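Local coordinates for cell division control protein Cdc48 (Mycobacterium smegmatis, PDB 5E7P) that is an AAA-family ATPase that probably binds and hydrolyses ATP, at residues S163-A166 / S167-I171; Q123-S126 / P127-R131. All blocks are in the same frame, centred on the assembly; numbering follows the deposited sequence.

Interaction 1: S163-A166 / S167-I171; sequences SALA and SSVGI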
loop_
_atom_site.group_PDB
_atom_site.type_symbol
_atom_site.label_atom_id
_atom_site.label_comp_id
_atom_site.label_asym_id
_atom_site.label_seq_id
_atom_site.Cartn_x
_atom_site.Cartn_y
_atom_site.Cartn_z
ATOM N N SER A 163 0.019 -26.812 18.752
ATOM C CA SER A 163 1.104 -26.874 17.780
ATOM C C SER A 163 0.559 -27.201 16.394
ATOM O O SER A 163 1.028 -26.667 15.389
ATOM C CB SER A 163 2.150 -27.908 18.203
ATOM O OG SER A 163 1.578 -29.201 18.317
ATOM N N ALA A 164 -0.437 -28.080 16.348
ATOM C CA ALA A 164 -1.101 -28.417 15.096
ATOM C C ALA A 164 -1.845 -27.198 14.562
ATOM O O ALA A 164 -1.932 -26.989 13.353
ATOM C CB ALA A 164 -2.058 -29.583 15.296
ATOM N N LEU A 165 -2.378 -26.396 15.479
ATOM C CA LEU A 165 -3.074 -25.167 15.116
ATOM C C LEU A 165 -2.104 -24.161 14.517
ATOM O O LEU A 165 -2.365 -23.598 13.457
ATOM C CB LEU A 165 -3.777 -24.560 16.334
ATOM C CG LEU A 165 -4.419 -23.184 16.137
ATOM C CD1 LEU A 165 -5.456 -23.219 15.025
ATOM C CD2 LEU A 165 -5.040 -22.687 17.433
ATOM N N ALA A 166 -0.984 -23.945 15.202
ATOM C CA ALA A 166 0.030 -22.996 14.750
ATOM C C ALA A 166 0.531 -23.325 13.346
ATOM O O ALA A 166 0.716 -22.433 12.519
ATOM C CB ALA A 166 1.192 -22.950 15.732
ATOM N N SER A 167 0.735 -24.612 13.081
ATOM C CA SER A 167 1.228 -25.053 11.781
ATOM C C SER A 167 0.152 -24.963 10.699
ATOM O O SER A 167 0.456 -24.701 9.535
ATOM C CB SER A 167 1.776 -26.479 11.870
ATOM O OG SER A 167 2.907 -26.535 12.725
ATOM N N SER A 168 -1.101 -25.178 11.087
ATOM C CA SER A 168 -2.214 -25.114 10.144
ATOM C C SER A 168 -2.508 -23.673 9.742
ATOM O O SER A 168 -3.127 -23.419 8.709
ATOM C CB SER A 168 -3.467 -25.758 10.742
ATOM O OG SER A 168 -3.920 -25.042 11.878
ATOM N N VAL A 169 -2.059 -22.734 10.569
ATOM C CA VAL A 169 -2.250 -21.316 10.303
ATOM C C VAL A 169 -0.973 -20.734 9.690
ATOM O O VAL A 169 -0.958 -19.611 9.183
ATOM C CB VAL A 169 -2.673 -20.568 11.588
ATOM C CG1 VAL A 169 -2.977 -19.120 11.300
ATOM C CG2 VAL A 169 -3.903 -21.222 12.182
ATOM N N GLY A 170 0.099 -21.519 9.715
ATOM C CA GLY A 170 1.322 -21.142 9.028
ATOM C C GLY A 170 2.412 -20.587 9.924
ATOM O O GLY A 170 3.361 -19.965 9.446
ATOM N N ILE A 171 2.279 -20.810 11.227
ATOM C CA ILE A 171 3.311 -20.394 12.168
ATOM C C ILE A 171 4.407 -21.454 12.266
ATOM O O ILE A 171 4.202 -22.529 12.833
ATOM C CB ILE A 171 2.730 -20.098 13.565
ATOM C CG1 ILE A 171 1.717 -18.954 13.482
ATOM C CG2 ILE A 171 3.840 -19.754 14.540
ATOM C CD1 ILE A 171 1.152 -18.536 14.820
#

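Interaction 2: Q123-S126 / P127-R131; sequences QSIS and PATLR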
loop_
_atom_site.group_PDB
_atom_site.type_symbol
_atom_site.label_atom_id
_atom_site.label_comp_id
_atom_site.label_asym_id
_atom_site.label_seq_id
_atom_site.Cartn_x
_atom_site.Cartn_y
_atom_site.Cartn_z
ATOM N N GLN A 123 20.321 -20.651 11.829
ATOM C CA GLN A 123 20.490 -21.776 10.916
ATOM C C GLN A 123 19.177 -22.461 10.540
ATOM O O GLN A 123 19.123 -23.198 9.555
ATOM C CB GLN A 123 21.464 -22.801 11.505
ATOM C CG GLN A 123 22.910 -22.339 11.530
ATOM C CD GLN A 123 23.490 -22.171 10.138
ATOM O OE1 GLN A 123 23.092 -22.863 9.199
ATOM N NE2 GLN A 123 24.433 -21.245 9.999
ATOM N N SER A 124 18.123 -22.221 11.317
ATOM C CA SER A 124 16.854 -22.919 11.107
ATOM C C SER A 124 15.764 -22.056 10.471
ATOM O O SER A 124 14.816 -22.580 9.886
ATOM C CB SER A 124 16.341 -23.520 12.420
ATOM O OG SER A 124 15.982 -22.504 13.340
ATOM N N ILE A 125 15.893 -20.737 10.590
ATOM C CA ILE A 125 14.873 -19.831 10.067
ATOM C C ILE A 125 15.352 -19.036 8.852
ATOM O O ILE A 125 16.265 -18.218 8.949
ATOM C CB ILE A 125 14.363 -18.871 11.155
ATOM C CG1 ILE A 125 13.777 -19.666 12.324
ATOM C CG2 ILE A 125 13.327 -17.919 10.579
ATOM C CD1 ILE A 125 13.276 -18.806 13.462
ATOM N N SER A 126 14.720 -19.287 7.710
ATOM C CA SER A 126 15.093 -18.642 6.458
ATOM C C SER A 126 14.724 -17.164 6.459
ATOM O O SER A 126 13.811 -16.750 7.173
ATOM C CB SER A 126 14.411 -19.346 5.282
ATOM O OG SER A 126 13.001 -19.275 5.397
ATOM N N PRO A 127 15.448 -16.358 5.664
ATOM C CA PRO A 127 15.149 -14.932 5.492
ATOM C C PRO A 127 13.725 -14.672 5.004
ATOM O O PRO A 127 13.147 -13.642 5.347
ATOM C CB PRO A 127 16.157 -14.497 4.426
ATOM C CG PRO A 127 17.308 -15.410 4.624
ATOM C CD PRO A 127 16.711 -16.736 5.003
ATOM N N ALA A 128 13.174 -15.586 4.211
ATOM C CA ALA A 128 11.802 -15.451 3.733
ATOM C C ALA A 128 10.810 -15.579 4.888
ATOM O O ALA A 128 9.793 -14.885 4.931
ATOM C CB ALA A 128 11.508 -16.488 2.658
ATOM N N THR A 129 11.115 -16.475 5.820
ATOM C CA THR A 129 10.290 -16.664 7.007
ATOM C C THR A 129 10.359 -15.431 7.901
ATOM O O THR A 129 9.342 -14.994 8.444
ATOM C CB THR A 129 10.737 -17.906 7.801
ATOM O OG1 THR A 129 10.581 -19.073 6.985
ATOM C CG2 THR A 129 9.909 -18.064 9.065
ATOM N N LEU A 130 11.561 -14.876 8.047
ATOM C CA LEU A 130 11.766 -13.654 8.819
ATOM C C LEU A 130 10.915 -12.509 8.286
ATOM O O LEU A 130 10.264 -11.795 9.051
ATOM C CB LEU A 130 13.240 -13.236 8.800
ATOM C CG LEU A 130 14.229 -14.008 9.676
ATOM C CD1 LEU A 130 15.644 -13.487 9.467
ATOM C CD2 LEU A 130 13.834 -13.924 11.143
ATOM N N ARG A 131 10.926 -12.336 6.968
ATOM C CA ARG A 131 10.181 -11.261 6.328
ATOM C C ARG A 131 8.678 -11.458 6.496
ATOM O O ARG A 131 7.941 -10.503 6.738
ATOM C CB ARG A 131 10.546 -11.175 4.847
ATOM C CG ARG A 131 9.802 -10.104 4.080
ATOM C CD ARG A 131 10.313 -10.030 2.654
ATOM N NE ARG A 131 10.300 -11.335 1.997
ATOM C CZ ARG A 131 11.059 -11.653 0.952
ATOM N NH1 ARG A 131 11.903 -10.760 0.448
ATOM N NH2 ARG A 131 10.984 -12.863 0.417
HETATM O O HOH W 1 11.954 -21.326 8.233
#

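Interaction 1: S163-A166 / S167-I171
The hydroxyl of Ser168 turns back along its own helix to donate to the carbonyl oxygen of Leu165, OG to O 2.6 Å. A first torsion of 64° sets OG between the backbone N and the carbonyl carbon, facing the preceding turn, and it reaches the oxygen well off the C=O direction, with a C=O...OG angle of 113°. The same carbonyl also takes a weak bond from Val169 N, so a side chain and an amide share one acceptor as the regular pattern runs out. Before that point the helix is ordinary: Ser167 N bonds to Ser163 O at 3.1 Å and Ser168 N to Ala164 O at 3.0 Å. Ser167 OG adds a weak bond to Ser163 O, while Ser163 OG is itself engaged one turn earlier, by Ser159 O and Ala160 O.

At the helix end the acceptor pattern changes. Ile171 N donates to Ala166 O across five residues (2.6 Å), and inside this loop Gly170 N makes a weak bond to Ser167 O. Packing completes the turn. Ala166 CB rests against Ile171 CB at 3.9 Å, while Leu165 and Val169, one turn apart, run alongside each other in the same direction, with CD1 of the leucine and CG2 of the valine 3.8 Å apart. Beyond them, Val169 touches Val434, Arg435 and Ala438 of helix 427-448, and Leu165 touches Val408 and Pro452.

Gly170 has a phi of 102°, a backbone shape in which a beta carbon would press on the preceding carbonyl oxygen. Together with the paired amide bonds and the apolar contact between Ala166 and Ile171, it defines a Schellman motif, which here ends helix 160-169 and turns the chain away from the helix axis.

Interaction 2: Q123-S126 / P127-R131
Thr129 OG1 is gripped twice, by Ser126 OG and by a water, each 2.9 Å from OG1. Either hydroxyl could be the donor to the other, and the same water accepts a weak bond from Ser126 N, so it bridges the backbone before the helix to a side chain of its first turn. The threonine is oriented for both tasks: OG1 stands beside its own backbone N (chi1 -62°), while CG2 is directed at Ile125, whose CG2 it meets at 3.7 Å, the two side chains running roughly perpendicular to each other.

Ser126 occupies the N-cap position and Pro127 opens the helix. Ser126 O starts the backbone pattern, accepting Leu130 N at 3.1 Å and a weak second bond from Thr129 N. Ile125 CG2 extends the apolar side to Leu130 CD2, 4.1 Å away.

Helix 127-133 thus begins directly after helix 119-124, with Ile125 and Ser126 as the joint. Leu130 packs on Val197 and Trp199 of strand 196-199, Trp199 NE1 bonds to Ile125 O, and Pro127 leans on Glu296 of helix 294-299.

In the fold
Interaction 2 comes first along the chain, at the start of helix 127-133, and interaction 1 follows at the end of helix 160-169. Between them the chain passes through strands 138-140 and 144-146. The centres of the two interactions are about 17 Å apart and their nearest atoms about 7 Å, so they do not touch. Strand 144-146, between them in sequence, shares a four-stranded mixed sheet with strand 196-199, on which interaction 2 packs, whereas interaction 1 lies against helix 427-448. Both approach the same bound ADP, about 8 Å from Gly170 and about 9 Å from Ala128. A helix start and a helix end thus lie near the ADP site that includes Ala277 and Met403, without lining it.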